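Local coordinates for PRD-containing transcription regulator (Lactobacillus casei, PDB 3NUF), which probably regulates transcription through its PRD, an all-helical module that in relatives responds to phosphorylation by the sugar phosphotransferase system, at residues A7-P12 / V35-A40; T29-Y34 / D91-H96; A42-T47 / I110-A115. One frame throughout, in Å; residues are numbered along the deposited sequence.

Contact 1 of 3, residues A7-P12 / V35-A40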
ATOM      1  N   ALA A   7      12.573  -7.334   9.166  1.00 42.68           N
ATOM      2  CA  ALA A   7      12.718  -6.149  10.017  1.00 43.29           C
ATOM      3  C   ALA A   7      11.648  -6.065  11.121  1.00 43.90           C
ATOM      4  O   ALA A   7      10.510  -6.531  10.949  1.00 42.12           O
ATOM      5  CB  ALA A   7      12.703  -4.882   9.150  1.00 42.67           C
ATOM      6  N   ASN A   8      12.023  -5.479  12.266  1.00 44.86           N
ATOM      7  CA  ASN A   8      11.049  -5.082  13.286  1.00 44.10           C
ATOM      8  C   ASN A   8      10.537  -3.708  12.861  1.00 42.11           C
ATOM      9  O   ASN A   8      11.321  -2.804  12.581  1.00 43.76           O
ATOM     10  CB  ASN A   8      11.682  -5.017  14.695  1.00 45.43           C
ATOM     11  N   VAL A   9       9.228  -3.557  12.747  1.00 39.31           N
ATOM     12  CA  VAL A   9       8.697  -2.263  12.332  1.00 35.76           C
ATOM     13  C   VAL A   9       7.993  -1.587  13.508  1.00 31.69           C
ATOM     14  O   VAL A   9       7.076  -2.160  14.112  1.00 31.32           O
ATOM     15  CB  VAL A   9       7.732  -2.407  11.112  1.00 36.27           C
ATOM     16  CG1 VAL A   9       7.118  -1.047  10.756  1.00 30.13           C
ATOM     17  CG2 VAL A   9       8.468  -3.026   9.901  1.00 32.00           C
ATOM     18  N   GLU A  10       8.387  -0.344  13.779  0.50 32.18           N
ATOM     19  CA  GLU A  10       7.765   0.462  14.828  0.50 30.72           C
ATOM     20  C   GLU A  10       7.035   1.665  14.206  0.50 28.05           C
ATOM     21  O   GLU A  10       7.652   2.666  13.840  0.50 25.11           O
ATOM     22  CB  GLU A  10       8.826   0.902  15.847  0.50 32.30           C
ATOM     23  CG  GLU A  10       9.347  -0.264  16.734  0.50 34.24           C
ATOM     24  CD  GLU A  10      10.338   0.184  17.812  0.50 41.81           C
ATOM     25  OE1 GLU A  10      11.069   1.173  17.572  0.50 43.75           O
ATOM     26  OE2 GLU A  10      10.385  -0.452  18.895  0.50 39.30           O
ATOM     27  N   LEU A  11       5.712   1.571  14.156  1.00 25.16           N
ATOM     28  CA  LEU A  11       4.901   2.517  13.427  1.00 22.25           C
ATOM     29  C   LEU A  11       4.692   3.795  14.207  1.00 21.46           C
ATOM     30  O   LEU A  11       4.604   3.767  15.426  1.00 23.67           O
ATOM     31  CB  LEU A  11       3.576   1.838  13.124  1.00 20.15           C
ATOM     32  CG  LEU A  11       3.720   0.532  12.301  1.00 20.39           C
ATOM     33  CD1 LEU A  11       2.341  -0.121  12.201  1.00 21.93           C
ATOM     34  CD2 LEU A  11       4.313   0.797  10.895  1.00 21.02           C
ATOM     35  N   PRO A  12       4.530   4.922  13.502  1.00 20.37           N
ATOM     36  CA  PRO A  12       4.230   6.181  14.183  1.00 21.32           C
ATOM     37  C   PRO A  12       2.897   6.165  14.882  1.00 21.74           C
ATOM     38  O   PRO A  12       1.956   5.445  14.500  1.00 19.41           O
ATOM     39  CB  PRO A  12       4.171   7.195  13.038  1.00 22.82           C
ATOM     40  CG  PRO A  12       4.784   6.581  11.915  1.00 23.31           C
ATOM     41  CD  PRO A  12       4.690   5.086  12.061  1.00 21.59           C
ATOM     42  N   VAL A  35       4.143  -3.922   3.569  1.00 12.29           N
ATOM     43  CA  VAL A  35       4.407  -2.895   2.545  1.00 12.66           C
ATOM     44  C   VAL A  35       5.708  -2.110   2.839  1.00 12.66           C
ATOM     45  O   VAL A  35       6.514  -1.856   1.932  1.00 13.48           O
ATOM     46  CB  VAL A  35       3.246  -1.990   2.319  1.00 11.33           C
ATOM     47  CG1 VAL A  35       3.593  -0.893   1.311  1.00 12.80           C
ATOM     48  CG2 VAL A  35       2.058  -2.792   1.778  1.00 13.07           C
ATOM     49  N   ILE A  36       5.920  -1.762   4.102  1.00 13.11           N
ATOM     50  CA  ILE A  36       7.144  -1.046   4.499  1.00 13.44           C
ATOM     51  C   ILE A  36       8.359  -1.908   4.150  1.00 15.12           C
ATOM     52  O   ILE A  36       9.343  -1.439   3.561  1.00 15.06           O
ATOM     53  CB  ILE A  36       7.118  -0.700   5.985  1.00 14.76           C
ATOM     54  CG1 ILE A  36       6.112   0.413   6.248  1.00 15.61           C
ATOM     55  CG2 ILE A  36       8.523  -0.277   6.439  1.00 17.83           C
ATOM     56  CD1 ILE A  36       5.838   0.693   7.743  1.00 17.40           C
ATOM     57  N   LYS A  37       8.314  -3.174   4.501  1.00 15.22           N
ATOM     58  CA  LYS A  37       9.432  -4.098   4.213  1.00 16.37           C
ATOM     59  C   LYS A  37       9.664  -4.383   2.746  1.00 16.05           C
ATOM     60  O   LYS A  37      10.801  -4.503   2.258  1.00 15.82           O
ATOM     61  CB  LYS A  37       9.234  -5.359   4.993  1.00 16.70           C
ATOM     62  CG  LYS A  37       9.407  -5.148   6.510  1.00 24.40           C
ATOM     63  CD  LYS A  37       9.196  -6.437   7.294  1.00 27.52           C
ATOM     64  CE  LYS A  37       7.769  -6.829   7.510  1.00 33.35           C
ATOM     65  NZ  LYS A  37       7.636  -8.044   8.447  1.00 36.48           N
ATOM     66  N   LEU A  38       8.574  -4.511   1.993  1.00 14.27           N
ATOM     67  CA  LEU A  38       8.658  -4.742   0.578  1.00 14.68           C
ATOM     68  C   LEU A  38       9.293  -3.507  -0.088  1.00 15.41           C
ATOM     69  O   LEU A  38      10.208  -3.584  -0.933  1.00 15.80           O
ATOM     70  CB  LEU A  38       7.223  -4.941   0.014  1.00 14.44           C
ATOM     71  CG  LEU A  38       7.192  -5.173  -1.469  1.00 16.70           C
ATOM     72  CD1 LEU A  38       7.835  -6.499  -1.831  1.00 22.68           C
ATOM     73  CD2 LEU A  38       5.762  -5.185  -2.015  1.00 15.91           C
ATOM     74  N   ALA A  39       8.820  -2.323   0.271  1.00 15.12           N
ATOM     75  CA  ALA A  39       9.347  -1.073  -0.294  1.00 15.86           C
ATOM     76  C   ALA A  39      10.820  -0.925   0.077  1.00 16.18           C
ATOM     77  O   ALA A  39      11.622  -0.582  -0.794  1.00 17.38           O
ATOM     78  CB  ALA A  39       8.525   0.132   0.224  1.00 16.43           C
ATOM     79  N   ALA A  40      11.170  -1.237   1.308  1.00 16.13           N
ATOM     80  CA  ALA A  40      12.585  -1.130   1.765  1.00 17.98           C
ATOM     81  C   ALA A  40      13.484  -2.078   0.974  1.00 21.59           C
ATOM     82  O   ALA A  40      14.612  -1.701   0.650  1.00 21.57           O
ATOM     83  CB  ALA A  40      12.666  -1.404   3.240  1.00 21.10           C
TER
HETATM   84  O   HOH W   1       7.531  -6.496  10.897  1.00 34.74           O

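Contact 2 of 3, residues T29-Y34 / D91-H96. With EDO (1,2-ethanediol), chain G.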
ATOM      1  N   THR A  29      -2.094  -4.144  10.696  1.00 13.56           N
ATOM      2  CA  THR A  29      -0.706  -4.029  11.126  1.00 13.14           C
ATOM      3  C   THR A  29       0.199  -4.879  10.256  1.00 11.90           C
ATOM      4  O   THR A  29       1.221  -4.419   9.796  1.00 12.34           O
ATOM      5  CB  THR A  29      -0.501  -4.391  12.587  1.00 12.83           C
ATOM      6  OG1 THR A  29      -1.362  -3.553  13.378  1.00 14.82           O
ATOM      7  CG2 THR A  29       0.965  -4.156  13.036  1.00 13.01           C
ATOM      8  N   ALA A  30      -0.200  -6.142  10.028  1.00 12.97           N
ATOM      9  CA  ALA A  30       0.575  -7.041   9.183  1.00 13.63           C
ATOM     10  C   ALA A  30       0.787  -6.470   7.782  1.00 13.56           C
ATOM     11  O   ALA A  30       1.897  -6.506   7.233  1.00 13.78           O
ATOM     12  CB  ALA A  30      -0.095  -8.405   9.085  1.00 14.37           C
ATOM     13  N   LEU A  31      -0.283  -5.893   7.251  1.00 11.79           N
ATOM     14  CA  LEU A  31      -0.214  -5.351   5.870  1.00 11.80           C
ATOM     15  C   LEU A  31       0.719  -4.117   5.796  1.00 11.74           C
ATOM     16  O   LEU A  31       1.547  -4.033   4.890  1.00 13.08           O
ATOM     17  CB  LEU A  31      -1.628  -5.018   5.369  1.00 11.35           C
ATOM     18  CG  LEU A  31      -1.714  -4.412   3.972  1.00 10.40           C
ATOM     19  CD1 LEU A  31      -1.070  -5.331   2.936  1.00 11.94           C
ATOM     20  CD2 LEU A  31      -3.184  -4.138   3.607  1.00 13.02           C
ATOM     21  N   VAL A  32       0.533  -3.151   6.700  1.00 12.78           N
ATOM     22  CA  VAL A  32       1.442  -2.011   6.721  1.00 11.68           C
ATOM     23  C   VAL A  32       2.891  -2.454   6.884  1.00 12.97           C
ATOM     24  O   VAL A  32       3.796  -1.980   6.167  1.00 13.63           O
ATOM     25  CB  VAL A  32       1.024  -1.030   7.843  1.00 12.86           C
ATOM     26  CG1 VAL A  32       2.055   0.094   7.980  1.00 18.73           C
ATOM     27  CG2 VAL A  32      -0.295  -0.432   7.531  1.00 15.09           C
ATOM     28  N   ASN A  33       3.163  -3.352   7.835  1.00 14.06           N
ATOM     29  CA  ASN A  33       4.490  -3.864   7.998  1.00 15.33           C
ATOM     30  C   ASN A  33       5.040  -4.474   6.704  1.00 14.98           C
ATOM     31  O   ASN A  33       6.191  -4.265   6.315  1.00 16.04           O
ATOM     32  CB  ASN A  33       4.533  -4.961   9.061  1.00 15.83           C
ATOM     33  CG  ASN A  33       4.324  -4.476  10.481  1.00 20.39           C
ATOM     34  OD1 ASN A  33       4.369  -3.318  10.762  1.00 20.23           O
ATOM     35  ND2 ASN A  33       4.098  -5.439  11.378  1.00 19.80           N
ATOM     36  N   TYR A  34       4.200  -5.308   6.041  1.00 14.05           N
ATOM     37  CA  TYR A  34       4.581  -5.965   4.787  1.00 14.06           C
ATOM     38  C   TYR A  34       4.970  -4.945   3.722  1.00 12.65           C
ATOM     39  O   TYR A  34       6.008  -5.072   3.037  1.00 12.80           O
ATOM     40  CB  TYR A  34       3.456  -6.880   4.301  1.00 14.92           C
ATOM     41  CG  TYR A  34       3.597  -7.403   2.907  1.00 13.41           C
ATOM     42  CD1 TYR A  34       4.285  -8.569   2.666  1.00 14.67           C
ATOM     43  CD2 TYR A  34       3.027  -6.750   1.825  1.00 14.14           C
ATOM     44  CE1 TYR A  34       4.403  -9.062   1.394  1.00 16.50           C
ATOM     45  CE2 TYR A  34       3.181  -7.224   0.546  1.00 15.35           C
ATOM     46  CZ  TYR A  34       3.859  -8.378   0.367  1.00 15.08           C
ATOM     47  OH  TYR A  34       3.997  -8.895  -0.922  1.00 21.89           O
ATOM     48  N   ASP A  91       1.302  -3.981  -7.803  1.00  9.47           N
ATOM     49  CA  ASP A  91       0.680  -5.237  -8.201  1.00  9.98           C
ATOM     50  C   ASP A  91       0.973  -6.346  -7.187  1.00 11.11           C
ATOM     51  O   ASP A  91       0.083  -7.120  -6.839  1.00 11.15           O
ATOM     52  CB  ASP A  91       1.195  -5.647  -9.593  1.00 11.19           C
ATOM     53  CG  ASP A  91       0.541  -6.893 -10.105  1.00 12.56           C
ATOM     54  OD1 ASP A  91      -0.574  -6.797 -10.582  1.00 12.96           O
ATOM     55  OD2 ASP A  91       1.132  -7.965 -10.035  1.00 13.48           O
ATOM     56  N   GLN A  92       2.201  -6.414  -6.706  1.00  9.87           N
ATOM     57  CA  GLN A  92       2.557  -7.436  -5.725  1.00 10.65           C
ATOM     58  C   GLN A  92       1.720  -7.259  -4.471  1.00 10.24           C
ATOM     59  O   GLN A  92       1.232  -8.246  -3.894  1.00 10.91           O
ATOM     60  CB  GLN A  92       4.033  -7.342  -5.372  1.00 11.74           C
ATOM     61  CG  GLN A  92       4.458  -8.438  -4.441  1.00 16.30           C
ATOM     62  CD  GLN A  92       5.958  -8.578  -4.298  1.00 19.32           C
ATOM     63  OE1 GLN A  92       6.734  -8.006  -5.056  1.00 20.27           O
ATOM     64  NE2 GLN A  92       6.364  -9.371  -3.312  1.00 24.58           N
ATOM     65  N   VAL A  93       1.527  -6.030  -4.014  1.00  9.80           N
ATOM     66  CA  VAL A  93       0.722  -5.796  -2.803  1.00  9.82           C
ATOM     67  C   VAL A  93      -0.727  -6.196  -2.979  1.00  9.33           C
ATOM     68  O   VAL A  93      -1.319  -6.896  -2.151  1.00 10.09           O
ATOM     69  CB  VAL A  93       0.796  -4.352  -2.361  1.00  9.28           C
ATOM     70  CG1 VAL A  93      -0.156  -4.044  -1.134  1.00 11.82           C
ATOM     71  CG2 VAL A  93       2.204  -3.970  -1.952  1.00 11.25           C
ATOM     72  N   VAL A  94      -1.286  -5.807  -4.116  1.00  9.20           N
ATOM     73  CA  VAL A  94      -2.705  -6.160  -4.424  1.00  9.85           C
ATOM     74  C   VAL A  94      -2.886  -7.672  -4.429  1.00 10.05           C
ATOM     75  O   VAL A  94      -3.820  -8.197  -3.816  1.00 10.98           O
ATOM     76  CB  VAL A  94      -3.086  -5.589  -5.772  1.00  9.42           C
ATOM     77  CG1 VAL A  94      -4.482  -6.128  -6.240  1.00 10.24           C
ATOM     78  CG2 VAL A  94      -3.077  -4.041  -5.731  1.00 10.43           C
ATOM     79  N   GLN A  95      -1.995  -8.394  -5.087  1.00  9.24           N
ATOM     80  CA  GLN A  95      -2.066  -9.826  -5.132  1.00  9.95           C
ATOM     81  C   GLN A  95      -1.853 -10.487  -3.801  1.00 11.33           C
ATOM     82  O   GLN A  95      -2.455 -11.522  -3.523  1.00 12.60           O
ATOM     83  CB  GLN A  95      -1.152 -10.361  -6.224  1.00 10.26           C
ATOM     84  CG  GLN A  95      -1.486  -9.861  -7.630  1.00 10.63           C
ATOM     85  CD  GLN A  95      -2.911 -10.131  -8.038  1.00 11.79           C
ATOM     86  OE1 GLN A  95      -3.692  -9.210  -8.405  1.00 14.65           O
ATOM     87  NE2 GLN A  95      -3.279 -11.342  -7.970  1.00  9.96           N
ATOM     88  N   HIS A  96      -0.958  -9.933  -3.026  1.00  9.95           N
ATOM     89  CA  HIS A  96      -0.717 -10.401  -1.664  1.00  9.83           C
ATOM     90  C   HIS A  96      -1.938 -10.294  -0.784  1.00 10.08           C
ATOM     91  O   HIS A  96      -2.241 -11.253  -0.075  1.00 12.88           O
ATOM     92  CB  HIS A  96       0.462  -9.607  -1.022  1.00 10.00           C
ATOM     93  CG  HIS A  96       0.625  -9.826   0.444  1.00 12.70           C
ATOM     94  ND1 HIS A  96       1.251 -10.939   0.945  1.00 20.09           N
ATOM     95  CD2 HIS A  96       0.245  -9.083   1.502  1.00 15.41           C
ATOM     96  CE1 HIS A  96       1.269 -10.845   2.274  1.00 17.16           C
ATOM     97  NE2 HIS A  96       0.635  -9.748   2.638  1.00 18.43           N
TER
HETATM   98  C1  EDO G 308       4.766 -11.870  -0.885  1.00 30.85           C
HETATM   99  O1  EDO G 308       5.325 -10.699  -1.484  1.00 42.07           O
HETATM  100  C2  EDO G 308       3.814 -12.481  -1.876  1.00 29.45           C
HETATM  101  O2  EDO G 308       2.517 -12.603  -1.278  1.00 38.09           O

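Contact 3 of 3, residues A42-T47 / I110-A115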
ATOM      1  N   ALA A  42      13.120  -2.762  -2.127  1.00 19.76           N
ATOM      2  CA  ALA A  42      13.231  -1.998  -3.352  1.00 18.88           C
ATOM      3  C   ALA A  42      13.894  -0.620  -3.220  1.00 19.72           C
ATOM      4  O   ALA A  42      13.853   0.184  -4.141  1.00 20.52           O
ATOM      5  CB  ALA A  42      11.801  -1.852  -3.976  1.00 20.82           C
ATOM      6  N   GLU A  43      14.445  -0.355  -2.037  1.00 21.71           N
ATOM      7  CA  GLU A  43      15.118   0.905  -1.707  1.00 22.62           C
ATOM      8  C   GLU A  43      14.215   2.112  -1.762  1.00 22.52           C
ATOM      9  O   GLU A  43      14.618   3.206  -2.159  1.00 23.97           O
ATOM     10  CB  GLU A  43      16.368   1.113  -2.590  1.00 24.91           C
ATOM     11  CG  GLU A  43      17.448   0.035  -2.351  1.00 28.82           C
ATOM     12  CD  GLU A  43      18.679   0.205  -3.271  1.00 44.70           C
ATOM     13  OE1 GLU A  43      19.045   1.353  -3.607  1.00 49.95           O
ATOM     14  OE2 GLU A  43      19.271  -0.815  -3.656  1.00 45.91           O
ATOM     15  N   ILE A  44      12.965   1.901  -1.329  1.00 19.39           N
ATOM     16  CA  ILE A  44      11.986   2.953  -1.197  1.00 20.19           C
ATOM     17  C   ILE A  44      11.596   3.090   0.250  1.00 20.00           C
ATOM     18  O   ILE A  44      11.343   2.080   0.925  1.00 19.79           O
ATOM     19  CB  ILE A  44      10.738   2.596  -1.983  1.00 18.74           C
ATOM     20  CG1 ILE A  44      11.083   2.463  -3.462  1.00 22.02           C
ATOM     21  CG2 ILE A  44       9.630   3.626  -1.766  1.00 19.02           C
ATOM     22  CD1 ILE A  44      10.018   1.909  -4.271  1.00 22.74           C
ATOM     23  N   HIS A  45      11.607   4.334   0.707  1.00 19.82           N
ATOM     24  CA  HIS A  45      11.261   4.652   2.052  1.00 19.03           C
ATOM     25  C   HIS A  45      10.220   5.740   2.081  1.00 16.97           C
ATOM     26  O   HIS A  45      10.211   6.636   1.217  1.00 19.80           O
ATOM     27  CB  HIS A  45      12.536   5.010   2.840  1.00 22.57           C
ATOM     28  CG  HIS A  45      13.491   3.860   2.948  1.00 26.80           C
ATOM     29  ND1 HIS A  45      14.463   3.603   2.003  1.00 36.83           N
ATOM     30  CD2 HIS A  45      13.559   2.843   3.844  1.00 32.38           C
ATOM     31  CE1 HIS A  45      15.112   2.498   2.331  1.00 27.99           C
ATOM     32  NE2 HIS A  45      14.580   2.017   3.444  1.00 34.75           N
ATOM     33  N   PHE A  46       9.357   5.627   3.078  1.00 17.73           N
ATOM     34  CA  PHE A  46       8.254   6.585   3.286  1.00 17.59           C
ATOM     35  C   PHE A  46       8.597   7.491   4.446  1.00 18.64           C
ATOM     36  O   PHE A  46       9.006   6.986   5.489  1.00 21.42           O
ATOM     37  CB  PHE A  46       6.947   5.868   3.636  1.00 17.26           C
ATOM     38  CG  PHE A  46       6.524   4.878   2.587  1.00 18.42           C
ATOM     39  CD1 PHE A  46       5.856   5.316   1.465  1.00 17.79           C
ATOM     40  CD2 PHE A  46       6.800   3.509   2.720  1.00 19.17           C
ATOM     41  CE1 PHE A  46       5.472   4.420   0.443  1.00 21.18           C
ATOM     42  CE2 PHE A  46       6.415   2.620   1.708  1.00 20.52           C
ATOM     43  CZ  PHE A  46       5.786   3.105   0.564  1.00 18.55           C
ATOM     44  N   THR A  47       8.344   8.792   4.283  1.00 16.58           N
ATOM     45  CA  THR A  47       8.305   9.636   5.439  1.00 18.83           C
ATOM     46  C   THR A  47       7.119   9.282   6.332  1.00 19.20           C
ATOM     47  O   THR A  47       6.162   8.583   5.917  1.00 16.90           O
ATOM     48  CB  THR A  47       8.155  11.100   5.052  1.00 18.74           C
ATOM     49  OG1 THR A  47       6.860  11.309   4.483  1.00 18.64           O
ATOM     50  CG2 THR A  47       9.260  11.592   4.104  1.00 19.65           C
ATOM     51  N   ILE A 110       0.862   5.214  -7.036  1.00 11.21           N
ATOM     52  CA  ILE A 110       1.232   6.615  -6.803  1.00 12.38           C
ATOM     53  C   ILE A 110       1.894   6.811  -5.449  1.00 13.52           C
ATOM     54  O   ILE A 110       2.756   7.681  -5.316  1.00 14.70           O
ATOM     55  CB  ILE A 110      -0.017   7.508  -6.955  1.00 13.92           C
ATOM     56  CG1 ILE A 110      -0.652   7.340  -8.324  1.00 16.88           C
ATOM     57  CG2 ILE A 110       0.283   9.006  -6.687  1.00 16.14           C
ATOM     58  CD1 ILE A 110       0.269   7.482  -9.506  1.00 18.90           C
ATOM     59  N   HIS A 111       1.545   6.030  -4.451  1.00 13.05           N
ATOM     60  CA  HIS A 111       2.182   6.118  -3.155  1.00 12.06           C
ATOM     61  C   HIS A 111       3.645   5.754  -3.287  1.00 14.40           C
ATOM     62  O   HIS A 111       4.496   6.398  -2.724  1.00 15.40           O
ATOM     63  CB  HIS A 111       1.464   5.228  -2.174  1.00 12.93           C
ATOM     64  CG  HIS A 111       0.079   5.659  -1.872  1.00 11.99           C
ATOM     65  ND1 HIS A 111      -0.270   6.262  -0.689  1.00 15.67           N
ATOM     66  CD2 HIS A 111      -1.074   5.499  -2.568  1.00 12.71           C
ATOM     67  CE1 HIS A 111      -1.567   6.523  -0.705  1.00 16.18           C
ATOM     68  NE2 HIS A 111      -2.087   6.078  -1.833  1.00 14.96           N
ATOM     69  N   PHE A 112       3.965   4.680  -3.992  1.00 13.36           N
ATOM     70  CA  PHE A 112       5.347   4.281  -4.212  1.00 14.83           C
ATOM     71  C   PHE A 112       6.055   5.333  -5.069  1.00 14.61           C
ATOM     72  O   PHE A 112       7.236   5.617  -4.832  1.00 15.91           O
ATOM     73  CB  PHE A 112       5.431   2.918  -4.919  1.00 14.22           C
ATOM     74  CG  PHE A 112       5.018   1.767  -4.087  1.00 13.76           C
ATOM     75  CD1 PHE A 112       5.835   1.293  -3.094  1.00 21.14           C
ATOM     76  CD2 PHE A 112       3.847   1.089  -4.318  1.00 16.29           C
ATOM     77  CE1 PHE A 112       5.458   0.202  -2.308  1.00 21.78           C
ATOM     78  CE2 PHE A 112       3.454   0.008  -3.539  1.00 15.25           C
ATOM     79  CZ  PHE A 112       4.200  -0.413  -2.514  1.00 18.54           C
ATOM     80  N   GLU A 113       5.403   5.891  -6.081  1.00 13.18           N
ATOM     81  CA  GLU A 113       6.013   6.885  -6.947  1.00 15.30           C
ATOM     82  C   GLU A 113       6.362   8.146  -6.137  1.00 17.75           C
ATOM     83  O   GLU A 113       7.476   8.704  -6.292  1.00 18.31           O
ATOM     84  CB  GLU A 113       5.053   7.167  -8.104  1.00 16.03           C
ATOM     85  CG  GLU A 113       5.667   7.786  -9.364  1.00 20.57           C
ATOM     86  CD  GLU A 113       6.450   6.814 -10.222  1.00 19.48           C
ATOM     87  OE1 GLU A 113       6.925   5.760  -9.732  1.00 16.55           O
ATOM     88  OE2 GLU A 113       6.695   7.131 -11.424  1.00 21.25           O
ATOM     89  N   ALA A 114       5.442   8.601  -5.299  1.00 15.82           N
ATOM     90  CA  ALA A 114       5.687   9.771  -4.448  1.00 18.10           C
ATOM     91  C   ALA A 114       6.837   9.517  -3.468  1.00 19.04           C
ATOM     92  O   ALA A 114       7.657  10.438  -3.211  1.00 20.56           O
ATOM     93  CB  ALA A 114       4.416  10.172  -3.738  1.00 18.99           C
ATOM     94  N   ALA A 115       6.931   8.340  -2.897  1.00 17.72           N
ATOM     95  CA  ALA A 115       7.996   8.036  -1.948  1.00 19.29           C
ATOM     96  C   ALA A 115       9.390   8.040  -2.576  1.00 20.40           C
ATOM     97  O   ALA A 115      10.368   8.205  -1.865  1.00 21.00           O
ATOM     98  CB  ALA A 115       7.735   6.716  -1.219  1.00 19.23           C
TER
HETATM   99  O   HOH W   2      12.432   6.457  -1.150  1.00 23.17           O

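Contact 1 of 3, residues A7-P12 / V35-A40
V9 and L11 of the extended N-terminal lead 7-12 set their methyl groups on I36, while A7 lies beside K37, so that this segment without regular structure runs across the outside of helix 25-41 in the helical PRD fold. The side chains of the lead alternate: A7 and V9 point at the helix, and N8 and E10 point away. V9 and L11 both converge on a single carbon, CD1 of I36, which is 3.7 Å from V9 CG1 and 3.5 Å from L11 CD2. A near-trans chi2 (171°) carries CD1 of I36 outward from the helix to this small cluster of three methyls. The second branch of V9, CG2, turns instead to K37, whose side chain it crosses obliquely.

K37 can be traced from its root. CB starts toward the lead, and CG, placed anti to the carbonyl carbon (chi1 -69°), comes 4.1 Å from V9 CG2 and 4.2 Å from A7 CB, an aliphatic contact made by the stem of a charged residue. CD then passes the backbone of A7, 3.9 Å from its O. The chain bends at chi3 (-79°), and beyond CE the ammonium nitrogen ends near the same carbonyl without bonding to it directly. The helix and the N-terminal arm are also tied by backbone hydrogen bonding between K37 and L5, and V9 and L11 reach N33 one turn earlier on the helix.

The contact is thus a surface packing joint, apolar around I36 and polar at the tip of K37. There one ordered water accepts a hydrogen bond from K37 NZ at 2.9 Å and donates one to A7 O at 3.0 Å.

Contact 2 of 3, residues T29-Y34 / D91-H96
Y34 and H96 stack their rings across an antiparallel pair of PRD helices, 25-41 and 84-97, whose local axes approach to 11.6 Å with 157° between their directions. The stack is face to face: the centroids are 3.6 Å apart and the planes only 5° from parallel. Both side chains leave their helices with CG trans to N (chi1 168° for Y34), and, coming from opposite helices, they slide past each other until Y34 CZ lies over H96 CG. V93 closes one edge of the tyrosine, its CG2 4.2 Å from Y34 CE2. L31 CD1 touches the edge of the imidazole at CD2 and, more loosely, V93 CG1; L58 and L62 of helix 48-67 continue this apolar side.

Q92 sends an extended side chain to the phenol end, with CG 3.6 Å from Y34 OH. A 1,2-ethanediol, probably from the crystallisation liquor, lies here. Its O2 is hydrogen-bonded to H96 ND1 (3.1 Å), either atom possibly donating, whereas the separations of its O1 from Y34 OH and Q92 NE2 are implausibly short and make the exact position of O1 doubtful. An alanine in place of Q92 would probably open a gap beside the tyrosine hydroxyl, where the CG methylene of Q92 now lies. Chemically, the contact is graded from aliphatic packing at L31 and V93, through the stacked rings, to a polar rim at which this one diol is bound.

Contact 3 of 3, residues A42-T47 / I110-A115
I44 and F46, in the loop that joins helix 25-41 to helix 48-67, close down on A115 of helix 104-115. The loop begins with a Schellman motif, E43 being its C-prime residue with positive phi, and this turns the chain so that I44 faces segment 110-115. The methyl of A115 meets both hydrophobic side chains, at 3.7 Å from I44 CG2 and 3.6 Å from F46 CD1. With CG of F46 anti to the carbonyl carbon (chi1 -58°), the ring leans along the helix: CE1 brings the ring edge to H111 O at 3.9 Å, and CZ approaches F112 CD1 at 4.1 Å. I44 CD1 meets F112 CD1 more distantly, at 4.4 Å.

Between the backbones, the carbonyls of H45 and A115 are both acceptors, and water mediates instead: one molecule takes a hydrogen bond from H45 N (2.9 Å) and gives one to A115 O (2.8 Å). Further in, I44 and F112 rest on L89 of helix 84-97, while F46 is wedged against A39 of helix 25-41 and L54 of helix 48-67, so the loop meets three other helices.

Helix 25-41 is the common support: contacts 1 and 2 use successive parts of it, their centres 11 Å apart, and the loop of contact 3 leaves its C-terminal end. Contact 1 is the outer layer, passing to contact 2 through L11 CD2, 3.8 Å from V32 CG1. From the inner face of 35-40, L38 CD2 comes 3.8 Å from V93 CG2, and A39 CB meets F46 CE2 at 3.6 Å. Contacts 2 and 3, with centres 14 Å apart, join where V93 CG2 lies 4.1 Å from F112 CZ, so the two contacts meet through buried apolar side chains. The ethanediol sits at the polar margin of contact 2.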